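Local coordinates for endoglucanase (Komagataeibacter sucrofermentans, PDB 6VC5), which probably hydrolyses internal (1->4)-beta-D-glucosidic linkages in cellulose and related beta-glucans, at residues I224-P227 against L228-W232; H234-P238 against E239-D243; A278-C282 against T283-S287; L94-A97 against L98-W102; S302-L305 against T306-Y310. One frame throughout, in Å; residues are numbered along the deposited sequence. Where two conformers were deposited one is given.

Overall arrangement
Followed from the N terminus, contact 4 comes first, on helix 90-106. Contact 1 spans helix 225-232, and contact 2 takes the chain through the loop into helix 238-251. Contact 3 closes the end of helix 274-282, and contact 5 lies on helix 300-313. All five are local and in series, so none nests in or crosses another. Contact 1 touches each of the other four. Leu-230 packs on Leu-236 and Leu-240 of contact 2, and Ser-231 on Thr-283 of contact 3. Trp-232 meets Trp-102 of contact 4, and Leu-228 meets Leu-308 of contact 5. Contact 3 also touches contact 2, through Thr-283 and Leu-241, and contact 5, through Ala-278 and Ala-309.

Contact 1: residues I224-P227 against L228-W232; sequences IRVP and LYLSW
Three successive backbone bonds tie Arg-225, Val-226 and Pro-227 to the residues four further on, within helix 225-232. Tyr-229 N gives its hydrogen to Arg-225 O at 2.9 Å. Leu-230 N binds Val-226 O at 3.0 Å, and Ser-231 N binds Pro-227 O at 3.0 Å. Pro-227 has no N-H to give, but it sits in the first turn of the helix, where none is needed.

The side chains of Arg-225 and Tyr-229 run side by side in the same direction. CE2 of Tyr-229 lies 3.8 Å from CB of Arg-225. Tyr-229 has CG anti to its carbonyl carbon (chi1 -74°), which turns the ring back along the arginine chain. In the conformer given, CD of Arg-225 lies 3.9 Å from OH of Tyr-229. Exchanging Tyr-229 for alanine is likely to open a gap beside the aliphatic part of Arg-225 and let that chain shift. One residue further round the helix, Val-226 CG1 touches Leu-230 CD1 at 3.9 Å, again side by side.

Helix 274-282 packs against Pro-227 and Leu-228, and helix 300-313 against Arg-225. This is the i to i+4 pairing of an alpha-helix buried among the packed helices of the family 8 (alpha/alpha)6 barrel.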
loop_
_atom_site.group_PDB
_atom_site.type_symbol
_atom_site.label_atom_id
_atom_site.label_comp_id
_atom_site.label_asym_id
_atom_site.label_seq_id
_atom_site.Cartn_x
_atom_site.Cartn_y
_atom_site.Cartn_z
ATOM N N ILE A 224 -1.337 3.796 -8.461
ATOM C CA ILE A 224 -0.211 4.701 -8.474
ATOM C C ILE A 224 0.747 4.254 -7.395
ATOM O O ILE A 224 1.932 4.460 -7.565
ATOM C CB ILE A 224 -0.673 6.141 -8.104
ATOM C CG1 ILE A 224 0.470 7.156 -8.157
ATOM C CG2 ILE A 224 -1.261 6.162 -6.702
ATOM C CD1 ILE A 224 0.995 7.361 -9.552
ATOM N N ARG A 225 0.410 3.408 -6.457
ATOM C CA ARG A 225 1.408 2.825 -5.592
ATOM C C ARG A 225 2.331 1.799 -6.243
ATOM O O ARG A 225 3.338 1.464 -5.693
ATOM C CB ARG A 225 0.789 2.337 -4.287
ATOM C CG ARG A 225 0.312 3.501 -3.425
ATOM C CD ARG A 225 -0.052 3.125 -2.001
ATOM N NE ARG A 225 -1.121 4.003 -1.522
ATOM C CZ ARG A 225 -0.977 5.043 -0.697
ATOM N NH1 ARG A 225 -2.016 5.750 -0.378
ATOM N NH2 ARG A 225 0.184 5.368 -0.177
ATOM N N VAL A 226 1.866 1.181 -7.309
ATOM C CA VAL A 226 2.626 0.085 -7.906
ATOM C C VAL A 226 4.048 0.472 -8.315
ATOM O O VAL A 226 4.992 -0.149 -7.874
ATOM C CB VAL A 226 1.864 -0.591 -9.073
ATOM C CG1 VAL A 226 2.755 -1.595 -9.799
ATOM C CG2 VAL A 226 0.627 -1.290 -8.527
ATOM N N PRO A 227 4.203 1.483 -9.153
ATOM C CA PRO A 227 5.579 1.873 -9.494
ATOM C C PRO A 227 6.400 2.261 -8.269
ATOM O O PRO A 227 7.602 1.976 -8.228
ATOM C CB PRO A 227 5.385 3.039 -10.481
ATOM C CG PRO A 227 3.977 3.536 -10.221
ATOM C CD PRO A 227 3.206 2.302 -9.869
ATOM N N LEU A 228 5.771 2.844 -7.244
ATOM C CA LEU A 228 6.511 3.192 -6.033
ATOM C C LEU A 228 7.025 1.954 -5.302
ATOM O O LEU A 228 8.206 1.882 -4.943
ATOM C CB LEU A 228 5.650 4.046 -5.110
ATOM C CG LEU A 228 6.451 4.547 -3.903
ATOM C CD1 LEU A 228 7.545 5.512 -4.349
ATOM C CD2 LEU A 228 5.529 5.197 -2.901
ATOM N N TYR A 229 6.155 0.962 -5.068
ATOM C CA TYR A 229 6.591 -0.229 -4.338
ATOM C C TYR A 229 7.637 -1.014 -5.120
ATOM O O TYR A 229 8.582 -1.551 -4.523
ATOM C CB TYR A 229 5.399 -1.120 -3.966
ATOM C CG TYR A 229 4.535 -0.585 -2.838
ATOM C CD1 TYR A 229 5.112 -0.083 -1.673
ATOM C CD2 TYR A 229 3.140 -0.616 -2.925
ATOM C CE1 TYR A 229 4.333 0.397 -0.640
ATOM C CE2 TYR A 229 2.356 -0.136 -1.885
ATOM C CZ TYR A 229 2.963 0.370 -0.756
ATOM O OH TYR A 229 2.195 0.848 0.285
ATOM N N LEU A 230 7.487 -1.101 -6.450
ATOM C CA LEU A 230 8.471 -1.805 -7.272
ATOM C C LEU A 230 9.819 -1.101 -7.232
ATOM O O LEU A 230 10.864 -1.755 -7.105
ATOM C CB LEU A 230 7.981 -1.903 -8.714
ATOM C CG LEU A 230 6.792 -2.827 -8.961
ATOM C CD1 LEU A 230 6.388 -2.755 -10.438
ATOM C CD2 LEU A 230 7.122 -4.247 -8.549
ATOM N N SER A 231 9.820 0.229 -7.333
ATOM C CA SER A 231 11.078 0.970 -7.247
ATOM C C SER A 231 11.718 0.798 -5.873
ATOM O O SER A 231 12.919 0.512 -5.761
ATOM C CB SER A 231 10.830 2.447 -7.539
ATOM O OG SER A 231 12.059 3.152 -7.538
ATOM N N TRP A 232 10.920 0.951 -4.818
ATOM C CA TRP A 232 11.418 0.864 -3.447
ATOM C C TRP A 232 12.075 -0.490 -3.184
ATOM O O TRP A 232 13.142 -0.564 -2.561
ATOM C CB TRP A 232 10.207 1.088 -2.544
ATOM C CG TRP A 232 10.374 1.143 -1.060
ATOM C CD1 TRP A 232 11.486 0.859 -0.317
ATOM C CD2 TRP A 232 9.348 1.496 -0.135
ATOM N NE1 TRP A 232 11.204 1.025 1.031
ATOM C CE2 TRP A 232 9.895 1.413 1.160
ATOM C CE3 TRP A 232 8.012 1.887 -0.283
ATOM C CZ2 TRP A 232 9.146 1.696 2.303
ATOM C CZ3 TRP A 232 7.271 2.166 0.847
ATOM C CH2 TRP A 232 7.842 2.076 2.126
#

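Contact 2: residues H234-P238 against E239-D243; sequences HMLTP and ELLAD
Leu-236 reaches from the loop onto the first turn of the next helix and touches both Leu-240 and Leu-241. Its CB lies near Ser-231, on the helix before the loop. CG is anti to the backbone N (chi1 -165°) and passes 4.1 Å from Leu-241 N. The two methyls then divide. CD1 meets Leu-240 CB at 3.9 Å. CD2 meets Leu-241 CB, also at 3.9 Å, and comes as close to Leu-241 CD1. The Leu-236 and Leu-241 side chains cross at about a right angle.

Thr-237 is the N-cap of helix 238-251. Its OG1 stands between the backbone N and the carbonyl carbon (chi1 61°), and from there it accepts from Leu-240 N at 3.2 Å. Leu-236, just before the cap, packs on Leu-241, five residues further on: the N' to N4 pair of a hydrophobic staple. The staple and the capping bond together probably help to set where the helix begins. At the other end of the short connection, His-234 has a positive phi and closes helix 225-232 with a Schellman motif.

The first i to i+4 main-chain bond of the new helix runs from Leu-241 N to Thr-237 O, 2.9 Å long and nearly straight at hydrogen. Ala-242 N follows, to Pro-238 O at 3.0 Å. The proline occupies the first helical position, where its missing N-H costs no bond. Leu-240 also packs on Leu-230 of helix 225-232 and on Ile-185 of helix 172-187. Asp-243 forms salt bridges with Arg-246 and Arg-189.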
loop_
_atom_site.group_PDB
_atom_site.type_symbol
_atom_site.label_atom_id
_atom_site.label_comp_id
_atom_site.label_asym_id
_atom_site.label_seq_id
_atom_site.Cartn_x
_atom_site.Cartn_y
_atom_site.Cartn_z
ATOM N N HIS A 234 13.475 -2.405 -5.428
ATOM C CA HIS A 234 14.485 -2.692 -6.458
ATOM C C HIS A 234 14.026 -3.786 -7.420
ATOM O O HIS A 234 14.824 -4.594 -7.905
ATOM C CB HIS A 234 15.854 -2.999 -5.842
ATOM C CG HIS A 234 16.293 -1.988 -4.829
ATOM N ND1 HIS A 234 16.616 -0.692 -5.163
ATOM C CD2 HIS A 234 16.445 -2.080 -3.487
ATOM C CE1 HIS A 234 16.961 -0.030 -4.073
ATOM N NE2 HIS A 234 16.865 -0.850 -3.041
ATOM N N MET A 235 12.726 -3.796 -7.711
ATOM C CA MET A 235 12.119 -4.780 -8.594
ATOM C C MET A 235 11.595 -4.174 -9.886
ATOM O O MET A 235 10.998 -4.902 -10.689
ATOM C CB MET A 235 10.954 -5.504 -7.896
ATOM C CG MET A 235 11.333 -6.389 -6.705
ATOM S SD MET A 235 9.849 -6.963 -5.793
ATOM C CE MET A 235 10.605 -7.793 -4.405
ATOM N N LEU A 236 11.782 -2.872 -10.112
ATOM C CA LEU A 236 11.285 -2.225 -11.326
ATOM C C LEU A 236 12.239 -2.526 -12.481
ATOM O O LEU A 236 13.391 -2.077 -12.478
ATOM C CB LEU A 236 11.143 -0.723 -11.096
ATOM C CG LEU A 236 10.306 0.053 -12.114
ATOM C CD1 LEU A 236 8.862 -0.423 -12.080
ATOM C CD2 LEU A 236 10.385 1.546 -11.834
ATOM N N THR A 237 11.764 -3.297 -13.466
ATOM C CA THR A 237 12.596 -3.689 -14.593
ATOM C C THR A 237 12.836 -2.495 -15.512
ATOM O O THR A 237 12.086 -1.518 -15.484
ATOM C CB THR A 237 11.906 -4.783 -15.401
ATOM O OG1 THR A 237 10.656 -4.292 -15.906
ATOM C CG2 THR A 237 11.671 -6.029 -14.549
ATOM N N PRO A 238 13.887 -2.555 -16.336
ATOM C CA PRO A 238 14.074 -1.515 -17.366
ATOM C C PRO A 238 12.859 -1.300 -18.256
ATOM O O PRO A 238 12.481 -0.147 -18.508
ATOM C CB PRO A 238 15.290 -2.031 -18.151
ATOM C CG PRO A 238 16.046 -2.849 -17.163
ATOM C CD PRO A 238 15.024 -3.497 -16.280
ATOM N N GLU A 239 12.231 -2.381 -18.732
ATOM C CA GLU A 239 11.027 -2.270 -19.550
ATOM C C GLU A 239 9.959 -1.436 -18.855
ATOM O O GLU A 239 9.407 -0.496 -19.439
ATOM C CB GLU A 239 10.484 -3.670 -19.847
ATOM C CG GLU A 239 9.225 -3.690 -20.703
ATOM C CD GLU A 239 8.750 -5.099 -21.009
ATOM O OE1 GLU A 239 9.136 -6.035 -20.270
ATOM O OE2 GLU A 239 7.990 -5.268 -21.989
ATOM N N LEU A 240 9.661 -1.765 -17.596
ATOM C CA LEU A 240 8.580 -1.082 -16.889
ATOM C C LEU A 240 8.948 0.357 -16.549
ATOM O O LEU A 240 8.096 1.247 -16.613
ATOM C CB LEU A 240 8.208 -1.845 -15.620
ATOM C CG LEU A 240 6.963 -2.731 -15.685
ATOM C CD1 LEU A 240 7.282 -4.048 -16.380
ATOM C CD2 LEU A 240 6.422 -2.970 -14.282
ATOM N N LEU A 241 10.195 0.600 -16.150
ATOM C CA LEU A 241 10.620 1.967 -15.874
ATOM C C LEU A 241 10.476 2.842 -17.116
ATOM O O LEU A 241 10.044 3.997 -17.023
ATOM C CB LEU A 241 12.055 1.990 -15.344
ATOM C CG LEU A 241 12.693 3.375 -15.203
ATOM C CD1 LEU A 241 11.912 4.239 -14.237
ATOM C CD2 LEU A 241 14.141 3.277 -14.757
ATOM N N ALA A 242 10.814 2.302 -18.289
ATOM C CA ALA A 242 10.692 3.078 -19.518
ATOM C C ALA A 242 9.236 3.391 -19.827
ATOM O O ALA A 242 8.915 4.506 -20.261
ATOM C CB ALA A 242 11.348 2.326 -20.676
ATOM N N ASP A 243 8.342 2.425 -19.601
ATOM C CA ASP A 243 6.918 2.646 -19.837
ATOM C C ASP A 243 6.341 3.692 -18.882
ATOM O O ASP A 243 5.603 4.587 -19.305
ATOM C CB ASP A 243 6.143 1.329 -19.737
ATOM C CG ASP A 243 6.399 0.405 -20.921
ATOM O OD1 ASP A 243 6.880 0.895 -21.967
ATOM O OD2 ASP A 243 6.113 -0.811 -20.807
#

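Contact 3: residues A278-C282 against T283-S287; sequences AVASC and TGLAS
Thr-283 turns its hydroxyl back onto the last turn of helix 274-282, and Leu-285 folds its side chain against Ala-280. The two residues grip that turn at neighbouring carbonyls. Thr-283 OG1 lies between its own N and carbonyl carbon (chi1 57°), which aims it at Val-279 O, 2.9 Å away. It gives its hydrogen from above the carbonyl plane. Cys-282 N reaches the same Val-279 O from the opposite face. The methyl CG2 of Thr-283 points elsewhere, onto Pro-227 and Ser-231 of helix 225-232.

Leu-285 has CG anti to the backbone N (chi1 173°). Its CB rests 3.8 Å from Ala-280 CB, and CD2 lies 4.0 Å from that same methyl. Ala-280 O takes two backbone donors, Thr-283 N at 3.0 Å and Leu-285 N at 3.0 Å, from opposite faces of its plane.

Gly-284 has a positive phi (110°) that reverses the chain between these residues. A water accepts from Gly-284 N at 2.8 Å and donates to Ser-281 O at 2.9 Å. Leu-285 N to Ala-280 O is the 6-to-1 bond of a Schellman-like ending. The 5-to-2 bond, Gly-284 N to Ser-281 O, is replaced by the water bridge. A valine replacing Thr-283 would probably leave Val-279 O without its hydroxyl donor and weaken the hold of the turn on the helix.

The chemistry is that of a helix C-terminus. Carbonyls of the last turn find donors in a hydroxyl, in amides beyond the turn and in a water.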
loop_
_atom_site.group_PDB
_atom_site.type_symbol
_atom_site.label_atom_id
_atom_site.label_comp_id
_atom_site.label_asym_id
_atom_site.label_seq_id
_atom_site.Cartn_x
_atom_site.Cartn_y
_atom_site.Cartn_z
ATOM N N ALA A 278 5.205 13.019 -6.362
ATOM C CA ALA A 278 6.229 12.351 -5.566
ATOM C C ALA A 278 6.566 10.976 -6.138
ATOM O O ALA A 278 7.741 10.632 -6.296
ATOM C CB ALA A 278 5.758 12.232 -4.120
ATOM N N VAL A 279 5.545 10.179 -6.475
ATOM C CA VAL A 279 5.781 8.870 -7.088
ATOM C C VAL A 279 6.495 9.007 -8.433
ATOM O O VAL A 279 7.457 8.282 -8.716
ATOM C CB VAL A 279 4.449 8.113 -7.230
ATOM C CG1 VAL A 279 4.680 6.809 -7.983
ATOM C CG2 VAL A 279 3.849 7.822 -5.847
ATOM N N ALA A 280 6.020 9.910 -9.294
ATOM C CA ALA A 280 6.616 10.083 -10.618
ATOM C C ALA A 280 8.072 10.502 -10.532
ATOM O O ALA A 280 8.902 10.038 -11.313
ATOM C CB ALA A 280 5.834 11.128 -11.412
ATOM N N SER A 281 8.407 11.342 -9.555
ATOM C CA SER A 281 9.780 11.783 -9.386
ATOM C C SER A 281 10.699 10.621 -9.014
ATOM O O SER A 281 11.904 10.685 -9.272
ATOM C CB SER A 281 9.813 12.891 -8.318
ATOM O OG SER A 281 9.008 14.002 -8.715
ATOM N N CYS A 282 10.156 9.551 -8.418
ATOM C CA CYS A 282 10.977 8.410 -8.047
ATOM C C CYS A 282 11.074 7.391 -9.185
ATOM O O CYS A 282 11.859 6.435 -9.095
ATOM C CB CYS A 282 10.362 7.746 -6.826
ATOM S SG CYS A 282 10.412 8.732 -5.286
ATOM N N THR A 283 10.274 7.550 -10.249
ATOM C CA THR A 283 10.113 6.524 -11.278
ATOM C C THR A 283 10.133 7.117 -12.687
ATOM O O THR A 283 9.358 6.717 -13.560
ATOM C CB THR A 283 8.843 5.702 -11.052
ATOM O OG1 THR A 283 7.706 6.569 -11.014
ATOM C CG2 THR A 283 8.918 4.912 -9.742
ATOM N N GLY A 284 11.026 8.071 -12.940
ATOM C CA GLY A 284 11.349 8.471 -14.300
ATOM C C GLY A 284 10.890 9.844 -14.749
ATOM O O GLY A 284 11.185 10.226 -15.891
ATOM N N LEU A 285 10.233 10.616 -13.907
ATOM C CA LEU A 285 9.808 11.919 -14.372
ATOM C C LEU A 285 10.976 12.881 -14.401
ATOM O O LEU A 285 11.777 12.896 -13.497
ATOM C CB LEU A 285 8.667 12.469 -13.531
ATOM C CG LEU A 285 8.290 13.909 -13.880
ATOM C CD1 LEU A 285 7.657 14.001 -15.250
ATOM C CD2 LEU A 285 7.363 14.502 -12.835
ATOM N N ALA A 286 11.029 13.684 -15.457
ATOM C CA ALA A 286 12.082 14.670 -15.677
ATOM C C ALA A 286 11.567 16.038 -15.259
ATOM O O ALA A 286 10.558 16.494 -15.762
ATOM C CB ALA A 286 12.437 14.691 -17.148
ATOM N N SER A 287 12.249 16.718 -14.350
ATOM C CA SER A 287 13.382 16.196 -13.610
ATOM C C SER A 287 12.922 16.082 -12.172
ATOM O O SER A 287 12.298 16.993 -11.641
ATOM C CB SER A 287 14.580 17.148 -13.710
ATOM O OG SER A 287 14.310 18.426 -13.146
HETATM O O HOH W 1 13.105 9.077 -11.362
#

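Contact 4: residues L94-A97 against L98-W102; sequences LLIA and LALAW
Leu-98, whose N is bonded to Leu-94 O at 3.0 Å, lays CD1 over one face of the Trp-102 indole. That methyl stands 3.3 Å above the ring plane and is offset toward the rim. Phe-320, near the C terminus, also meets the indole, with the ring planes about 50° apart. Trp-102 thus packs against a residue one turn earlier on its own helix and an aromatic ring from far along the chain. Leu-98 has CG anti to the backbone N (chi1 177°), which carries CD1 over the ring.

Round the helix, Ile-96 and Leu-100 lie side by side and point the same way. The branch methyl CG2 of Ile-96 touches CD1 of Leu-100 at 3.9 Å. Four regular backbone bonds carry the turn. Leu-100 N is 2.9 Å from Ile-96 O. Ala-99 and Ala-101 bond likewise to Leu-95 and Ala-97. Ser-161 adds a hydroxyl bond to Leu-94 O, so this buried carbonyl has two donors.

Other helices cover the helix on several sides. Helix 33-46 brings Tyr-38 to Leu-95 and Met-40 to Ala-99. Helix 49-62 sets Trp-56 against Ile-96 and Phe-52 against Leu-100. Helix 110-126 packs on Ala-97, and helix 159-169 on Leu-94 and Leu-98.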
loop_
_atom_site.group_PDB
_atom_site.type_symbol
_atom_site.label_atom_id
_atom_site.label_comp_id
_atom_site.label_asym_id
_atom_site.label_seq_id
_atom_site.Cartn_x
_atom_site.Cartn_y
_atom_site.Cartn_z
ATOM N N LEU A 94 -0.349 -5.754 5.742
ATOM C CA LEU A 94 1.077 -5.788 5.408
ATOM C C LEU A 94 1.809 -4.527 5.860
ATOM O O LEU A 94 2.993 -4.596 6.212
ATOM C CB LEU A 94 1.243 -5.971 3.897
ATOM C CG LEU A 94 0.937 -7.378 3.394
ATOM C CD1 LEU A 94 0.975 -7.388 1.874
ATOM C CD2 LEU A 94 1.885 -8.432 3.968
ATOM N N LEU A 95 1.133 -3.373 5.849
ATOM C CA LEU A 95 1.751 -2.135 6.331
ATOM C C LEU A 95 1.973 -2.175 7.836
ATOM O O LEU A 95 3.040 -1.773 8.326
ATOM C CB LEU A 95 0.873 -0.940 5.955
ATOM C CG LEU A 95 0.899 -0.556 4.476
ATOM C CD1 LEU A 95 -0.342 0.283 4.192
ATOM C CD2 LEU A 95 2.170 0.203 4.116
ATOM N N ILE A 96 0.969 -2.650 8.585
ATOM C CA ILE A 96 1.102 -2.797 10.030
ATOM C C ILE A 96 2.241 -3.762 10.361
ATOM O O ILE A 96 3.073 -3.495 11.236
ATOM C CB ILE A 96 -0.247 -3.239 10.630
ATOM C CG1 ILE A 96 -1.271 -2.104 10.522
ATOM C CG2 ILE A 96 -0.069 -3.678 12.069
ATOM C CD1 ILE A 96 -2.711 -2.532 10.835
ATOM N N ALA A 97 2.300 -4.902 9.663
ATOM C CA ALA A 97 3.360 -5.872 9.921
ATOM C C ALA A 97 4.745 -5.294 9.635
ATOM O O ALA A 97 5.678 -5.485 10.425
ATOM C CB ALA A 97 3.126 -7.135 9.092
ATOM N N LEU A 98 4.902 -4.582 8.514
ATOM C CA LEU A 98 6.197 -3.967 8.216
ATOM C C LEU A 98 6.591 -2.962 9.290
ATOM O O LEU A 98 7.744 -2.947 9.742
ATOM C CB LEU A 98 6.163 -3.290 6.846
ATOM C CG LEU A 98 7.438 -2.544 6.443
ATOM C CD1 LEU A 98 8.624 -3.475 6.362
ATOM C CD2 LEU A 98 7.191 -1.893 5.096
ATOM N N ALA A 99 5.630 -2.149 9.744
ATOM C CA ALA A 99 5.923 -1.161 10.783
ATOM C C ALA A 99 6.356 -1.828 12.087
ATOM O O ALA A 99 7.275 -1.348 12.769
ATOM C CB ALA A 99 4.686 -0.295 11.017
ATOM N N LEU A 100 5.680 -2.920 12.468
ATOM C CA LEU A 100 6.076 -3.663 13.667
ATOM C C LEU A 100 7.470 -4.262 13.531
ATOM O O LEU A 100 8.240 -4.272 14.499
ATOM C CB LEU A 100 5.054 -4.765 13.963
ATOM C CG LEU A 100 3.782 -4.219 14.597
ATOM C CD1 LEU A 100 2.636 -5.181 14.408
ATOM C CD2 LEU A 100 4.000 -3.930 16.074
ATOM N N ALA A 101 7.804 -4.774 12.345
ATOM C CA ALA A 101 9.149 -5.284 12.111
ATOM C C ALA A 101 10.181 -4.178 12.276
ATOM O O ALA A 101 11.209 -4.365 12.931
ATOM C CB ALA A 101 9.240 -5.901 10.716
ATOM N N TRP A 102 9.926 -3.008 11.683
ATOM C CA TRP A 102 10.871 -1.907 11.819
ATOM C C TRP A 102 10.988 -1.439 13.264
ATOM O O TRP A 102 12.097 -1.197 13.758
ATOM C CB TRP A 102 10.415 -0.743 10.955
ATOM C CG TRP A 102 10.672 -0.917 9.521
ATOM C CD1 TRP A 102 11.248 -1.990 8.902
ATOM C CD2 TRP A 102 10.419 0.051 8.501
ATOM N NE1 TRP A 102 11.344 -1.752 7.545
ATOM C CE2 TRP A 102 10.833 -0.509 7.278
ATOM C CE3 TRP A 102 9.859 1.334 8.505
ATOM C CZ2 TRP A 102 10.726 0.179 6.066
ATOM C CZ3 TRP A 102 9.740 2.014 7.298
ATOM C CH2 TRP A 102 10.176 1.431 6.101
#

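Contact 5: residues S302-L305 against T306-Y310; sequences SAAL and TMLAY
Thr-306 reaches back one turn to Ser-302 with both its amide and its hydroxyl. OG1 is anti to the carbonyl carbon (chi1 -60°) and lies beside the backbone N, so the two donors converge on one oxygen. Thr-306 N is 2.9 Å from Ser-302 O, and Thr-306 OG1 is 2.8 Å from that same Ser-302 O. They arrive from opposite faces of the carbonyl plane. A water then donates to Thr-306 OG1 at 2.9 Å and also pairs with Ser-302 OG. The serine hydroxyl is further bonded to Gly-275 N, at the start of helix 274-282. The other branch of the threonine, CG2, lies at the edge of the Tyr-310 ring, in its plane.

Met-307 folds rather than extends. It bends at chi2, and CE is modelled nearly eclipsed with CB (chi3 -14°), an unusual torsion. Its CG passes 3.5 Å from Ala-303 O, while Met-307 N bonds to the same Ala-303 O at 3.0 Å. The side chain goes on to pack against Phe-42, Leu-294 and Gln-7. Leu-305 packs on Tyr-276 and Val-279 of helix 274-282. The modelled conformer of Leu-308 is doubtful, because one of its methyls is too close to the backbone.

Helix 4-15 packs here, with Tyr-15 on Ala-303 and Phe-11 on Ala-304. A threonine hydroxyl sharing the carbonyl four residues back is a familiar way to satisfy a polar side chain inside a buried alpha-helix. Here that helix belongs to the helical barrel of family 8.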
loop_
_atom_site.group_PDB
_atom_site.type_symbol
_atom_site.label_atom_id
_atom_site.label_comp_id
_atom_site.label_asym_id
_atom_site.label_seq_id
_atom_site.Cartn_x
_atom_site.Cartn_y
_atom_site.Cartn_z
ATOM N N SER A 302 -3.083 12.610 -0.295
ATOM C CA SER A 302 -1.843 13.086 -0.894
ATOM C C SER A 302 -0.716 13.107 0.134
ATOM O O SER A 302 0.433 12.757 -0.180
ATOM C CB SER A 302 -2.068 14.490 -1.459
ATOM O OG SER A 302 -0.941 14.920 -2.194
ATOM N N ALA A 303 -1.024 13.508 1.369
ATOM C CA ALA A 303 -0.005 13.565 2.412
ATOM C C ALA A 303 0.583 12.182 2.701
ATOM O O ALA A 303 1.802 12.026 2.821
ATOM C CB ALA A 303 -0.594 14.175 3.685
ATOM N N ALA A 304 -0.272 11.162 2.810
ATOM C CA ALA A 304 0.225 9.820 3.078
ATOM C C ALA A 304 1.070 9.292 1.921
ATOM O O ALA A 304 2.121 8.678 2.147
ATOM C CB ALA A 304 -0.939 8.877 3.397
ATOM N N LEU A 305 0.641 9.534 0.680
ATOM C CA LEU A 305 1.417 9.059 -0.464
ATOM C C LEU A 305 2.772 9.760 -0.552
ATOM O O LEU A 305 3.793 9.127 -0.861
ATOM C CB LEU A 305 0.605 9.250 -1.750
ATOM C CG LEU A 305 1.215 8.721 -3.049
ATOM C CD1 LEU A 305 1.492 7.220 -2.995
ATOM C CD2 LEU A 305 0.266 9.034 -4.198
ATOM N N THR A 306 2.799 11.067 -0.278
ATOM C CA THR A 306 4.054 11.805 -0.255
ATOM C C THR A 306 4.988 11.267 0.825
ATOM O O THR A 306 6.180 11.058 0.575
ATOM C CB THR A 306 3.747 13.289 -0.047
ATOM O OG1 THR A 306 2.925 13.754 -1.128
ATOM C CG2 THR A 306 5.041 14.125 -0.017
ATOM N N MET A 307 4.457 10.990 2.024
ATOM C CA MET A 307 5.284 10.404 3.074
ATOM C C MET A 307 5.870 9.060 2.649
ATOM O O MET A 307 7.047 8.783 2.916
ATOM C CB MET A 307 4.483 10.220 4.362
ATOM C CG MET A 307 4.271 11.450 5.196
ATOM S SD MET A 307 5.730 12.118 6.063
ATOM C CE MET A 307 6.996 10.841 5.996
ATOM N N LEU A 308 5.065 8.210 2.002
ATOM C CA LEU A 308 5.573 6.936 1.497
ATOM C C LEU A 308 6.748 7.159 0.547
ATOM O O LEU A 308 7.735 6.409 0.567
ATOM C CB LEU A 308 4.445 6.216 0.766
ATOM C CG LEU A 308 3.392 5.328 1.423
ATOM C CD1 LEU A 308 3.936 4.088 2.136
ATOM C CD2 LEU A 308 2.484 6.157 2.347
ATOM N N ALA A 309 6.670 8.202 -0.286
ATOM C CA ALA A 309 7.779 8.513 -1.185
ATOM C C ALA A 309 9.045 8.934 -0.436
ATOM O O ALA A 309 10.154 8.579 -0.851
ATOM C CB ALA A 309 7.356 9.589 -2.175
ATOM N N TYR A 310 8.906 9.724 0.640
ATOM C CA TYR A 310 10.054 10.078 1.474
ATOM C C TYR A 310 10.713 8.836 2.056
ATOM O O TYR A 310 11.945 8.733 2.086
ATOM C CB TYR A 310 9.626 10.994 2.627
ATOM C CG TYR A 310 9.594 12.461 2.278
ATOM C CD1 TYR A 310 10.740 13.250 2.396
ATOM C CD2 TYR A 310 8.430 13.061 1.839
ATOM C CE1 TYR A 310 10.717 14.593 2.069
ATOM C CE2 TYR A 310 8.396 14.406 1.512
ATOM C CZ TYR A 310 9.542 15.167 1.629
ATOM O OH TYR A 310 9.491 16.505 1.292
HETATM O O HOH W 2 1.178 15.998 -0.609
#